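PDB 5O95: ribosomal RNA small subunit methyltransferase E, which probably methylates N3 of a specific uridine in 16S ribosomal RNA, with S-adenosyl-L-methionine as methyl donor. Local coordinates for residues L113-C118 with I196-G201; C109-I114 with Q155-D160; S79-H84 with P190-I195. All blocks are in the same frame, centred on the assembly; numbering follows the deposited sequence. Where two conformers were deposited one is given.

Contact 1. Residues L113-C118 with I196-G201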
ATOM      1  N   LEU B 113     -13.879  -9.516   8.207  1.00 20.00           N
ATOM      2  CA  LEU B 113     -14.827  -8.996   9.174  1.00 21.25           C
ATOM      3  C   LEU B 113     -16.106  -8.581   8.462  1.00 27.22           C
ATOM      4  O   LEU B 113     -16.060  -7.978   7.388  1.00 25.20           O
ATOM      5  CB  LEU B 113     -14.219  -7.789   9.895  1.00 22.60           C
ATOM      6  CG  LEU B 113     -14.921  -7.287  11.157  1.00 31.43           C
ATOM      7  CD1 LEU B 113     -14.933  -8.361  12.256  1.00 29.04           C
ATOM      8  CD2 LEU B 113     -14.252  -6.016  11.647  1.00 28.72           C
ATOM      9  N   ILE B 114     -17.245  -8.906   9.064  1.00 24.69           N
ATOM     10  CA  ILE B 114     -18.548  -8.454   8.583  1.00 24.56           C
ATOM     11  C   ILE B 114     -19.063  -7.448   9.590  1.00 23.67           C
ATOM     12  O   ILE B 114     -19.143  -7.745  10.789  1.00 32.30           O
ATOM     13  CB  ILE B 114     -19.524  -9.631   8.412  1.00 28.75           C
ATOM     14  CG1 ILE B 114     -18.873 -10.711   7.542  1.00 31.03           C
ATOM     15  CG2 ILE B 114     -20.820  -9.130   7.800  1.00 29.62           C
ATOM     16  CD1 ILE B 114     -19.575 -12.063   7.629  1.00 37.35           C
ATOM     17  N   THR B 115     -19.371  -6.240   9.111  1.00 26.00           N
ATOM     18  CA  THR B 115     -19.884  -5.161   9.930  1.00 27.24           C
ATOM     19  C   THR B 115     -21.135  -4.616   9.262  1.00 35.45           C
ATOM     20  O   THR B 115     -21.468  -4.980   8.129  1.00 29.91           O
ATOM     21  CB  THR B 115     -18.851  -4.038  10.120  1.00 28.62           C
ATOM     22  OG1 THR B 115     -18.836  -3.197   8.962  1.00 30.42           O
ATOM     23  CG2 THR B 115     -17.460  -4.608  10.343  1.00 27.66           C
ATOM     24  N   GLU B 116     -21.812  -3.719   9.985  1.00 28.54           N
ATOM     25  CA  GLU B 116     -23.148  -3.280   9.594  1.00 31.24           C
ATOM     26  C   GLU B 116     -23.121  -2.513   8.277  1.00 35.31           C
ATOM     27  O   GLU B 116     -24.040  -2.642   7.458  1.00 33.45           O
ATOM     28  CB  GLU B 116     -23.749  -2.438  10.717  1.00 37.48           C
ATOM     29  CG  GLU B 116     -25.155  -1.922  10.461  1.00 55.06           C
ATOM     30  CD  GLU B 116     -25.751  -1.218  11.676  1.00 59.05           C
ATOM     31  OE1 GLU B 116     -25.952  -1.878  12.719  1.00 67.03           O
ATOM     32  OE2 GLU B 116     -26.006   0.001  11.592  1.00 51.51           O
ATOM     33  N   ARG B 117     -22.060  -1.743   8.033  1.00 30.86           N
ATOM     34  CA  ARG B 117     -21.994  -0.881   6.862  1.00 29.57           C
ATOM     35  C   ARG B 117     -21.173  -1.453   5.705  1.00 27.38           C
ATOM     36  O   ARG B 117     -20.855  -0.712   4.771  1.00 34.51           O
ATOM     37  CB  ARG B 117     -21.491   0.503   7.255  1.00 30.03           C
ATOM     38  CG  ARG B 117     -22.366   1.122   8.316  1.00 35.67           C
ATOM     39  CD  ARG B 117     -22.009   2.562   8.566  1.00 31.50           C
ATOM     40  NE  ARG B 117     -22.958   3.206   9.468  1.00 30.68           N
ATOM     41  CZ  ARG B 117     -22.706   4.359  10.080  1.00 36.89           C
ATOM     42  NH1 ARG B 117     -21.536   4.959   9.887  1.00 33.93           N
ATOM     43  NH2 ARG B 117     -23.611   4.911  10.882  1.00 36.73           N
ATOM     44  N   CYS B 118     -20.834  -2.740   5.726  1.00 31.39           N
ATOM     45  CA  CYS B 118     -20.143  -3.311   4.577  1.00 27.25           C
ATOM     46  C   CYS B 118     -21.033  -3.257   3.339  1.00 36.19           C
ATOM     47  O   CYS B 118     -22.258  -3.367   3.423  1.00 43.65           O
ATOM     48  CB  CYS B 118     -19.714  -4.752   4.862  1.00 33.90           C
ATOM     49  SG  CYS B 118     -18.433  -4.857   6.119  1.00 32.77           S
ATOM     50  N   ILE B 196     -10.132  -2.637  11.049  1.00 17.42           N
ATOM     51  CA  ILE B 196     -10.341  -1.686   9.960  1.00 19.06           C
ATOM     52  C   ILE B 196     -11.740  -1.926   9.434  1.00 21.85           C
ATOM     53  O   ILE B 196     -12.044  -3.026   8.954  1.00 19.06           O
ATOM     54  CB  ILE B 196      -9.319  -1.898   8.844  1.00 20.16           C
ATOM     55  CG1 ILE B 196      -7.926  -1.895   9.467  1.00 25.75           C
ATOM     56  CG2 ILE B 196      -9.509  -0.866   7.730  1.00 20.60           C
ATOM     57  CD1 ILE B 196      -6.932  -1.175   8.701  1.00 29.44           C
ATOM     58  N   GLY B 197     -12.598  -0.908   9.537  1.00 20.58           N
ATOM     59  CA  GLY B 197     -13.956  -1.015   9.069  1.00 22.36           C
ATOM     60  C   GLY B 197     -14.106  -0.682   7.600  1.00 20.22           C
ATOM     61  O   GLY B 197     -13.140  -0.401   6.888  1.00 21.51           O
ATOM     62  N   PRO B 198     -15.346  -0.715   7.123  1.00 22.56           N
ATOM     63  CA  PRO B 198     -15.618  -0.358   5.731  1.00 21.76           C
ATOM     64  C   PRO B 198     -15.538   1.148   5.554  1.00 23.10           C
ATOM     65  O   PRO B 198     -15.472   1.921   6.512  1.00 24.22           O
ATOM     66  CB  PRO B 198     -17.058  -0.842   5.525  1.00 23.51           C
ATOM     67  CG  PRO B 198     -17.690  -0.665   6.903  1.00 24.78           C
ATOM     68  CD  PRO B 198     -16.573  -0.987   7.892  1.00 25.83           C
ATOM     69  N   GLU B 199     -15.574   1.561   4.289  1.00 25.12           N
ATOM     70  CA  GLU B 199     -15.469   2.982   3.979  1.00 23.51           C
ATOM     71  C   GLU B 199     -16.571   3.793   4.641  1.00 25.60           C
ATOM     72  O   GLU B 199     -16.333   4.937   5.029  1.00 28.76           O
ATOM     73  CB  GLU B 199     -15.413   3.196   2.466  1.00 33.12           C
ATOM     74  CG  GLU B 199     -14.309   2.347   1.838  1.00 65.90           C
ATOM     75  CD  GLU B 199     -13.601   2.984   0.656  1.00 79.36           C
ATOM     76  OE1 GLU B 199     -14.249   3.750  -0.089  1.00 77.24           O
ATOM     77  OE2 GLU B 199     -12.391   2.698   0.473  1.00 26.60           O
ATOM     78  N   GLY B 200     -17.762   3.220   4.817  1.00 25.73           N
ATOM     79  CA  GLY B 200     -18.834   3.941   5.478  1.00 25.75           C
ATOM     80  C   GLY B 200     -18.759   4.016   6.987  1.00 25.77           C
ATOM     81  O   GLY B 200     -19.632   4.623   7.607  1.00 29.81           O
ATOM     82  N   GLY B 201     -17.766   3.390   7.614  1.00 24.68           N
ATOM     83  CA  GLY B 201     -17.567   3.534   9.043  1.00 26.53           C
ATOM     84  C   GLY B 201     -18.338   2.524   9.872  1.00 28.01           C
ATOM     85  O   GLY B 201     -18.684   1.426   9.422  1.00 30.61           O
TER
HETATM   86  O   HOH W   1     -20.065  -0.923  10.021  1.00 25.57           O
HETATM   87  O   HOH W   2     -19.294   1.109   3.621  1.00 29.12           O

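Contact 2. Residues C109-I114 with Q155-D160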
ATOM      1  N   CYS B 109      -2.020 -12.633  11.827  0.51 13.19           N
ATOM      2  CA  CYS B 109      -3.342 -13.244  11.746  0.51 15.72           C
ATOM      3  C   CYS B 109      -4.257 -12.275  11.019  0.51 15.22           C
ATOM      4  O   CYS B 109      -4.160 -11.067  11.226  0.51 17.66           O
ATOM      5  CB  CYS B 109      -3.929 -13.439  13.143  0.51 14.19           C
ATOM      6  SG  CYS B 109      -5.317 -14.596  13.195  0.51 16.69           S
ATOM      7  N   ILE B 110      -5.155 -12.809  10.192  1.00 17.19           N
ATOM      8  CA  ILE B 110      -6.104 -11.998   9.431  1.00 15.35           C
ATOM      9  C   ILE B 110      -7.489 -12.600   9.604  1.00 19.71           C
ATOM     10  O   ILE B 110      -7.671 -13.790   9.336  1.00 19.14           O
ATOM     11  CB  ILE B 110      -5.767 -11.967   7.927  1.00 18.96           C
ATOM     12  CG1 ILE B 110      -4.329 -11.535   7.689  1.00 25.50           C
ATOM     13  CG2 ILE B 110      -6.729 -11.003   7.204  1.00 20.38           C
ATOM     14  CD1 ILE B 110      -3.806 -11.937   6.328  1.00 23.77           C
ATOM     15  N   THR B 111      -8.465 -11.777   9.989  1.00 18.69           N
ATOM     16  CA  THR B 111      -9.872 -12.190  10.035  1.00 21.27           C
ATOM     17  C   THR B 111     -10.692 -11.333   9.081  1.00 16.52           C
ATOM     18  O   THR B 111     -10.732 -10.104   9.248  1.00 19.48           O
ATOM     19  CB  THR B 111     -10.447 -12.060  11.456  1.00 22.13           C
ATOM     20  OG1 THR B 111      -9.765 -12.956  12.339  1.00 21.84           O
ATOM     21  CG2 THR B 111     -11.955 -12.376  11.460  1.00 24.69           C
ATOM     22  N   PRO B 112     -11.336 -11.904   8.067  1.00 19.40           N
ATOM     23  CA  PRO B 112     -12.320 -11.129   7.299  1.00 22.72           C
ATOM     24  C   PRO B 112     -13.479 -10.784   8.219  1.00 19.80           C
ATOM     25  O   PRO B 112     -13.980 -11.631   8.951  1.00 21.89           O
ATOM     26  CB  PRO B 112     -12.744 -12.096   6.183  1.00 21.49           C
ATOM     27  CG  PRO B 112     -11.627 -13.142   6.127  1.00 24.05           C
ATOM     28  CD  PRO B 112     -11.168 -13.267   7.545  1.00 22.78           C
ATOM     29  N   LEU B 113     -13.879  -9.516   8.207  1.00 20.00           N
ATOM     30  CA  LEU B 113     -14.827  -8.996   9.174  1.00 21.25           C
ATOM     31  C   LEU B 113     -16.106  -8.581   8.462  1.00 27.22           C
ATOM     32  O   LEU B 113     -16.060  -7.978   7.388  1.00 25.20           O
ATOM     33  CB  LEU B 113     -14.219  -7.789   9.895  1.00 22.60           C
ATOM     34  CG  LEU B 113     -14.921  -7.287  11.157  1.00 31.43           C
ATOM     35  CD1 LEU B 113     -14.933  -8.361  12.256  1.00 29.04           C
ATOM     36  CD2 LEU B 113     -14.252  -6.016  11.647  1.00 28.72           C
ATOM     37  N   ILE B 114     -17.245  -8.906   9.064  1.00 24.69           N
ATOM     38  CA  ILE B 114     -18.548  -8.454   8.583  1.00 24.56           C
ATOM     39  C   ILE B 114     -19.063  -7.448   9.590  1.00 23.67           C
ATOM     40  O   ILE B 114     -19.143  -7.745  10.789  1.00 32.30           O
ATOM     41  CB  ILE B 114     -19.524  -9.631   8.412  1.00 28.75           C
ATOM     42  CG1 ILE B 114     -18.873 -10.711   7.542  1.00 31.03           C
ATOM     43  CG2 ILE B 114     -20.820  -9.130   7.800  1.00 29.62           C
ATOM     44  CD1 ILE B 114     -19.575 -12.063   7.629  1.00 37.35           C
ATOM     45  N   GLN B 155     -11.536 -17.779   9.892  1.00 21.78           N
ATOM     46  CA  GLN B 155     -12.852 -17.767   9.264  1.00 23.50           C
ATOM     47  C   GLN B 155     -13.518 -16.404   9.474  1.00 24.22           C
ATOM     48  O   GLN B 155     -13.334 -15.778  10.525  1.00 25.09           O
ATOM     49  CB  GLN B 155     -13.711 -18.872   9.865  1.00 25.05           C
ATOM     50  CG  GLN B 155     -13.277 -20.259   9.447  1.00 33.24           C
ATOM     51  CD  GLN B 155     -13.360 -20.457   7.948  1.00 51.33           C
ATOM     52  OE1 GLN B 155     -14.358 -20.102   7.313  1.00 44.52           O
ATOM     53  NE2 GLN B 155     -12.304 -21.017   7.371  1.00 33.98           N
ATOM     54  N   PRO B 156     -14.282 -15.910   8.496  1.00 30.59           N
ATOM     55  CA  PRO B 156     -14.963 -14.622   8.680  1.00 27.08           C
ATOM     56  C   PRO B 156     -15.902 -14.656   9.878  1.00 25.04           C
ATOM     57  O   PRO B 156     -16.530 -15.674  10.173  1.00 29.12           O
ATOM     58  CB  PRO B 156     -15.737 -14.440   7.371  1.00 27.43           C
ATOM     59  CG  PRO B 156     -14.976 -15.250   6.369  1.00 35.32           C
ATOM     60  CD  PRO B 156     -14.499 -16.454   7.145  1.00 26.29           C
ATOM     61  N   VAL B 157     -15.992 -13.520  10.578  1.00 22.05           N
ATOM     62  CA  VAL B 157     -16.908 -13.387  11.705  1.00 26.16           C
ATOM     63  C   VAL B 157     -17.511 -11.992  11.681  1.00 24.07           C
ATOM     64  O   VAL B 157     -16.961 -11.059  11.084  1.00 25.86           O
ATOM     65  CB  VAL B 157     -16.253 -13.638  13.086  1.00 27.07           C
ATOM     66  CG1 VAL B 157     -15.752 -15.083  13.221  1.00 25.94           C
ATOM     67  CG2 VAL B 157     -15.143 -12.638  13.360  1.00 27.88           C
ATOM     68  N   TYR B 158     -18.657 -11.865  12.352  1.00 26.81           N
ATOM     69  CA  TYR B 158     -19.229 -10.545  12.577  1.00 28.30           C
ATOM     70  C   TYR B 158     -18.466  -9.809  13.672  1.00 29.13           C
ATOM     71  O   TYR B 158     -17.762 -10.402  14.493  1.00 25.27           O
ATOM     72  CB  TYR B 158     -20.707 -10.650  12.964  1.00 27.17           C
ATOM     73  CG  TYR B 158     -21.614 -10.979  11.803  1.00 30.53           C
ATOM     74  CD1 TYR B 158     -21.814 -12.291  11.404  1.00 37.53           C
ATOM     75  CD2 TYR B 158     -22.256  -9.974  11.094  1.00 37.89           C
ATOM     76  CE1 TYR B 158     -22.634 -12.594  10.333  1.00 40.38           C
ATOM     77  CE2 TYR B 158     -23.079 -10.267  10.027  1.00 39.98           C
ATOM     78  CZ  TYR B 158     -23.262 -11.575   9.649  1.00 43.16           C
ATOM     79  OH  TYR B 158     -24.082 -11.870   8.586  1.00 53.75           O
ATOM     80  N   LEU B 159     -18.634  -8.490  13.681  1.00 25.89           N
ATOM     81  CA  LEU B 159     -17.876  -7.643  14.593  1.00 26.14           C
ATOM     82  C   LEU B 159     -18.088  -8.046  16.050  1.00 28.47           C
ATOM     83  O   LEU B 159     -17.148  -8.004  16.852  1.00 29.22           O
ATOM     84  CB  LEU B 159     -18.273  -6.184  14.373  1.00 25.70           C
ATOM     85  CG  LEU B 159     -17.644  -5.136  15.292  1.00 28.78           C
ATOM     86  CD1 LEU B 159     -16.187  -4.841  14.909  1.00 29.43           C
ATOM     87  CD2 LEU B 159     -18.472  -3.866  15.276  1.00 34.91           C
ATOM     88  N   ASP B 160     -19.315  -8.418  16.423  1.00 28.10           N
ATOM     89  CA  ASP B 160     -19.566  -8.736  17.825  1.00 26.35           C
ATOM     90  C   ASP B 160     -18.790  -9.971  18.268  1.00 38.96           C
ATOM     91  O   ASP B 160     -18.234  -9.996  19.372  1.00 32.17           O
ATOM     92  CB  ASP B 160     -21.065  -8.881  18.114  1.00 34.37           C
ATOM     93  CG  ASP B 160     -21.725  -9.978  17.309  1.00 37.75           C
ATOM     94  OD1 ASP B 160     -21.132 -10.475  16.334  1.00 39.00           O
ATOM     95  OD2 ASP B 160     -22.865 -10.343  17.659  1.00 76.80           O
TER

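Contact 3. Residues S79-H84 with P190-I195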
ATOM      1  N   SER B  79       7.853 -10.872  12.539  1.00 16.51           N
ATOM      2  CA  SER B  79       7.988  -9.742  13.432  1.00 16.95           C
ATOM      3  C   SER B  79       7.694 -10.182  14.863  1.00 18.93           C
ATOM      4  O   SER B  79       6.812 -11.020  15.086  1.00 19.65           O
ATOM      5  CB  SER B  79       6.984  -8.657  13.052  1.00 17.79           C
ATOM      6  OG  SER B  79       6.987  -7.644  14.041  1.00 20.63           O
ATOM      7  N   PRO B  80       8.420  -9.636  15.836  1.00 17.98           N
ATOM      8  CA  PRO B  80       8.092  -9.901  17.248  1.00 20.77           C
ATOM      9  C   PRO B  80       6.776  -9.292  17.689  1.00 19.73           C
ATOM     10  O   PRO B  80       6.256  -9.679  18.741  1.00 24.94           O
ATOM     11  CB  PRO B  80       9.272  -9.273  18.004  1.00 24.64           C
ATOM     12  CG  PRO B  80       9.757  -8.201  17.090  1.00 35.25           C
ATOM     13  CD  PRO B  80       9.577  -8.727  15.700  1.00 25.24           C
ATOM     14  N   LEU B  81       6.242  -8.319  16.954  1.00 19.41           N
ATOM     15  CA  LEU B  81       4.921  -7.791  17.246  1.00 17.01           C
ATOM     16  C   LEU B  81       3.921  -8.575  16.405  1.00 20.57           C
ATOM     17  O   LEU B  81       4.012  -8.563  15.173  1.00 20.55           O
ATOM     18  CB  LEU B  81       4.872  -6.303  16.880  1.00 16.85           C
ATOM     19  CG  LEU B  81       3.508  -5.632  16.965  1.00 17.85           C
ATOM     20  CD1 LEU B  81       3.098  -5.453  18.430  1.00 23.33           C
ATOM     21  CD2 LEU B  81       3.514  -4.254  16.261  1.00 17.42           C
ATOM     22  N   LYS B  82       3.002  -9.294  17.060  1.00 19.59           N
ATOM     23  CA  LYS B  82       2.016 -10.115  16.355  1.00 15.11           C
ATOM     24  C   LYS B  82       0.741  -9.309  16.178  1.00 16.58           C
ATOM     25  O   LYS B  82       0.016  -9.062  17.146  1.00 20.16           O
ATOM     26  CB  LYS B  82       1.716 -11.382  17.151  1.00 16.84           C
ATOM     27  CG  LYS B  82       2.927 -12.119  17.627  1.00 22.25           C
ATOM     28  CD  LYS B  82       3.840 -12.460  16.494  1.00 23.54           C
ATOM     29  CE  LYS B  82       5.046 -13.231  17.034  1.00 57.23           C
ATOM     30  NZ  LYS B  82       6.170 -13.368  16.065  1.00 39.76           N
ATOM     31  N   ILE B  83       0.481  -8.868  14.956  1.00 17.34           N
ATOM     32  CA  ILE B  83      -0.697  -8.059  14.657  1.00 16.53           C
ATOM     33  C   ILE B  83      -1.776  -8.989  14.132  1.00 21.85           C
ATOM     34  O   ILE B  83      -1.524  -9.789  13.224  1.00 18.01           O
ATOM     35  CB  ILE B  83      -0.375  -6.985  13.613  1.00 17.17           C
ATOM     36  CG1 ILE B  83       0.824  -6.138  14.073  1.00 21.26           C
ATOM     37  CG2 ILE B  83      -1.611  -6.130  13.353  1.00 19.38           C
ATOM     38  CD1 ILE B  83       1.266  -5.117  13.034  1.00 20.21           C
ATOM     39  N   HIS B  84      -2.967  -8.892  14.708  1.00 20.47           N
ATOM     40  CA  HIS B  84      -4.156  -9.571  14.207  1.00 17.75           C
ATOM     41  C   HIS B  84      -5.032  -8.498  13.565  1.00 19.45           C
ATOM     42  O   HIS B  84      -5.622  -7.671  14.270  1.00 20.05           O
ATOM     43  CB  HIS B  84      -4.900 -10.251  15.349  1.00 20.45           C
ATOM     44  CG  HIS B  84      -6.094 -11.036  14.902  1.00 19.85           C
ATOM     45  ND1 HIS B  84      -6.854 -11.781  15.773  1.00 24.32           N
ATOM     46  CD2 HIS B  84      -6.653 -11.200  13.679  1.00 21.75           C
ATOM     47  CE1 HIS B  84      -7.832 -12.373  15.108  1.00 29.26           C
ATOM     48  NE2 HIS B  84      -7.734 -12.034  13.834  1.00 24.75           N
ATOM     49  N   PRO B 190       3.535  -8.120  23.250  1.00 27.88           N
ATOM     50  CA  PRO B 190       3.390  -9.251  22.321  1.00 27.40           C
ATOM     51  C   PRO B 190       2.535  -9.027  21.079  1.00 26.65           C
ATOM     52  O   PRO B 190       2.945  -9.434  19.989  1.00 25.18           O
ATOM     53  CB  PRO B 190       2.746 -10.340  23.190  1.00 25.07           C
ATOM     54  CG  PRO B 190       1.972  -9.580  24.232  1.00 35.43           C
ATOM     55  CD  PRO B 190       2.747  -8.300  24.483  1.00 26.12           C
ATOM     56  N   ASP B 191       1.362  -8.415  21.228  1.00 28.56           N
ATOM     57  CA  ASP B 191       0.375  -8.516  20.170  1.00 25.22           C
ATOM     58  C   ASP B 191      -0.553  -7.311  20.159  1.00 27.14           C
ATOM     59  O   ASP B 191      -0.641  -6.543  21.120  1.00 28.80           O
ATOM     60  CB  ASP B 191      -0.426  -9.824  20.253  1.00 21.63           C
ATOM     61  CG  ASP B 191      -1.059 -10.054  21.622  1.00 26.54           C
ATOM     62  OD1 ASP B 191      -1.005  -9.165  22.489  1.00 38.28           O
ATOM     63  OD2 ASP B 191      -1.624 -11.147  21.823  1.00 32.25           O
ATOM     64  N   VAL B 192      -1.250  -7.168  19.040  1.00 18.07           N
ATOM     65  CA  VAL B 192      -2.194  -6.074  18.850  1.00 17.76           C
ATOM     66  C   VAL B 192      -3.300  -6.570  17.933  1.00 24.70           C
ATOM     67  O   VAL B 192      -3.037  -7.260  16.944  1.00 22.18           O
ATOM     68  CB  VAL B 192      -1.484  -4.810  18.312  1.00 23.49           C
ATOM     69  CG1 VAL B 192      -0.709  -5.112  17.051  1.00 30.59           C
ATOM     70  CG2 VAL B 192      -2.483  -3.676  18.067  1.00 21.78           C
ATOM     71  N   ALA B 193      -4.543  -6.233  18.282  1.00 22.06           N
ATOM     72  CA  ALA B 193      -5.693  -6.457  17.414  1.00 18.85           C
ATOM     73  C   ALA B 193      -6.055  -5.116  16.801  1.00 21.61           C
ATOM     74  O   ALA B 193      -6.083  -4.102  17.502  1.00 22.21           O
ATOM     75  CB  ALA B 193      -6.883  -7.022  18.192  1.00 22.43           C
ATOM     76  N   LEU B 194      -6.252  -5.102  15.489  1.00 18.84           N
ATOM     77  CA  LEU B 194      -6.577  -3.878  14.763  1.00 17.64           C
ATOM     78  C   LEU B 194      -7.805  -4.130  13.911  1.00 19.88           C
ATOM     79  O   LEU B 194      -7.787  -5.005  13.039  1.00 19.02           O
ATOM     80  CB  LEU B 194      -5.414  -3.483  13.850  1.00 21.00           C
ATOM     81  CG  LEU B 194      -5.646  -2.330  12.884  1.00 26.74           C
ATOM     82  CD1 LEU B 194      -5.812  -1.034  13.653  1.00 27.90           C
ATOM     83  CD2 LEU B 194      -4.478  -2.274  11.898  1.00 27.68           C
ATOM     84  N   ILE B 195      -8.849  -3.337  14.141  1.00 17.02           N
ATOM     85  CA  ILE B 195     -10.078  -3.383  13.358  1.00 18.81           C
ATOM     86  C   ILE B 195     -10.033  -2.268  12.323  1.00 22.03           C
ATOM     87  O   ILE B 195      -9.921  -1.089  12.675  1.00 20.04           O
ATOM     88  CB  ILE B 195     -11.313  -3.214  14.254  1.00 20.92           C
ATOM     89  CG1 ILE B 195     -11.420  -4.383  15.233  1.00 22.96           C
ATOM     90  CG2 ILE B 195     -12.576  -3.150  13.390  1.00 19.21           C
ATOM     91  CD1 ILE B 195     -12.566  -4.269  16.192  1.00 23.11           C
TER

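Contact 1. Residues L113-C118 with I196-G201
R117 and the G200-G201 corner meet through one direct hydrogen bond: NH1 of R117 donates to O of G200 at 3.0 Å (N-H...O 150°). The carbonyl lies at the edge of the guanidinium, 17° out of its plane. In R117, CG lies beside the backbone N (chi1 -57°) and the chain stays extended to NE; this lays CD of R117 along the glycines, 3.6 Å from O of G201. Nearer the backbone of R117, the ring of P198 is pressed against the other turn. OG1 of T115 points at this ring, 3.3 Å from CD of P198, and SG of C118 packs on the proline's CB.

Two waters complete the seam. One accepts from OG1 of T115 and from N of R117 while donating to O of G201; the other donates to O of R117 and accepts from N of G200. Each side is itself a type I turn, T115-C118 and P198-G201, and SG of C118 accepts from N of T115 at 3.4 Å, which braces the first. The positive phi of G201 suits glycine, and the fixed phi of P198 restrains the chain entering its turn.

Farther out, E199 bonds N of T227; G197 and T227 each line an S-adenosyl-L-methionine site seen in this protein, though this chain holds no cofactor here. Backbone carbonyls, waters and a proline ring thus join two surface loops with a single direct hydrogen bond.

Contact 2. Residues C109-I114 with Q155-D160
O of I114 is approached by two groups of the other segment: N of L159 gives it a weak hydrogen bond of 3.0 Å, and CA of Y158 comes to 3.3 Å in a CA-H...O contact. Y158 is the N-cap residue of helix 159-165, so this carbonyl receives an N-H from the helix's first turn. Two firmer bonds precede it in the parallel ladder, N of I114 to O of V157 at 3.0 Å and N of V157 to O of P112 at 3.2 Å. P112 has no N-H to give, but its carbonyl still serves as acceptor.

The side chains sort onto two faces. On one, I114 lies over the ring of Y158 in a CH-pi contact, CB being 4.1 Å from the ring centroid and 20° off its normal. This CB sits over the face toward the rim, and CG2 of I114, anti to the backbone N, reaches CE2 of Y158 at 3.4 Å. L113 and V157 share the other face. From it L113 extends its CG anti to N (chi1 -167°), bringing CD2 of L113 to within 4.0 Å of CD1 of L159 at the start of the helix, while CG2 of V157 meets the methyl of T111. The hydroxyl of T111 turns elsewhere, to H84. P112 and P156 bring their rings together at the start of the pairing.

This joins the two parallel strands of a beta-alpha-beta unit, whose helix 124-145 covers P112 and P156. Because L159 and Y158 both approach O of I114, however weakly, the ladder's last acceptor stays occupied where strand turns into helix.

Contact 3. Residues S79-H84 with P190-I195
Two neighbouring strands of the parallel sheet in the SPOUT-type methyltransferase domain, 82-88 and 191-196, pair here; their segments 82-84 and 191-195 run 20° apart. The hydrogen bonds alternate in the parallel manner: K82 and H84 each donate through N and accept through O, the shortest bond running from N of H84 to O of V192 at 2.8 Å. P190, which follows a cis peptide bond and has no N-H of its own, serves as the opening acceptor through its carbonyl, bound by N of K82.

I83 and V192 lie side by side on one face, CG1 of I83 being 3.5 Å from CG1 of V192. V192 places CG1 between its backbone N and carbonyl carbon (chi1 54°), which directs that methyl to I83 and to CD1 of L81. Beta-branched residues suit the extended chain and fill this buried face. K82, by contrast, bends at chi2 and folds back, so that NZ of K82 bonds O of S79 at 2.6 Å. OG of S79 accepts from N of L81, forming an ST turn that leads into the strand.

H84 and A193 share the opposite face, where the small alanine takes little room. Besides T111, E168 holds the imidazole of H84, at ND1, while F162 meets the ring edge-to-face. Helix 227-242 packs against I83 and L194, helix 159-165 receives I195 on the other side of the sheet, and strand 170-174 flanks 191-196 on the edge away from 82-88.

From the N terminus the chain first meets S79-H84, whose partner P190-I195 comes more than a hundred residues later; contact 3 therefore closes a long loop at the centre of the sheet. Within that loop contact 2 closes a much shorter one, bringing C109-I114 to Q155-D160 around helix 124-145. Contact 1 starts from the same strand, sharing L113 and I114 with contact 2, but ends at I196-G201, past the close of contact 3, and so crosses it. T111 and H84 bridge contacts 2 and 3 through their side chains, and L113 packs on I195. Together they tie the sheet's edge and middle to the loop beside the cofactor site.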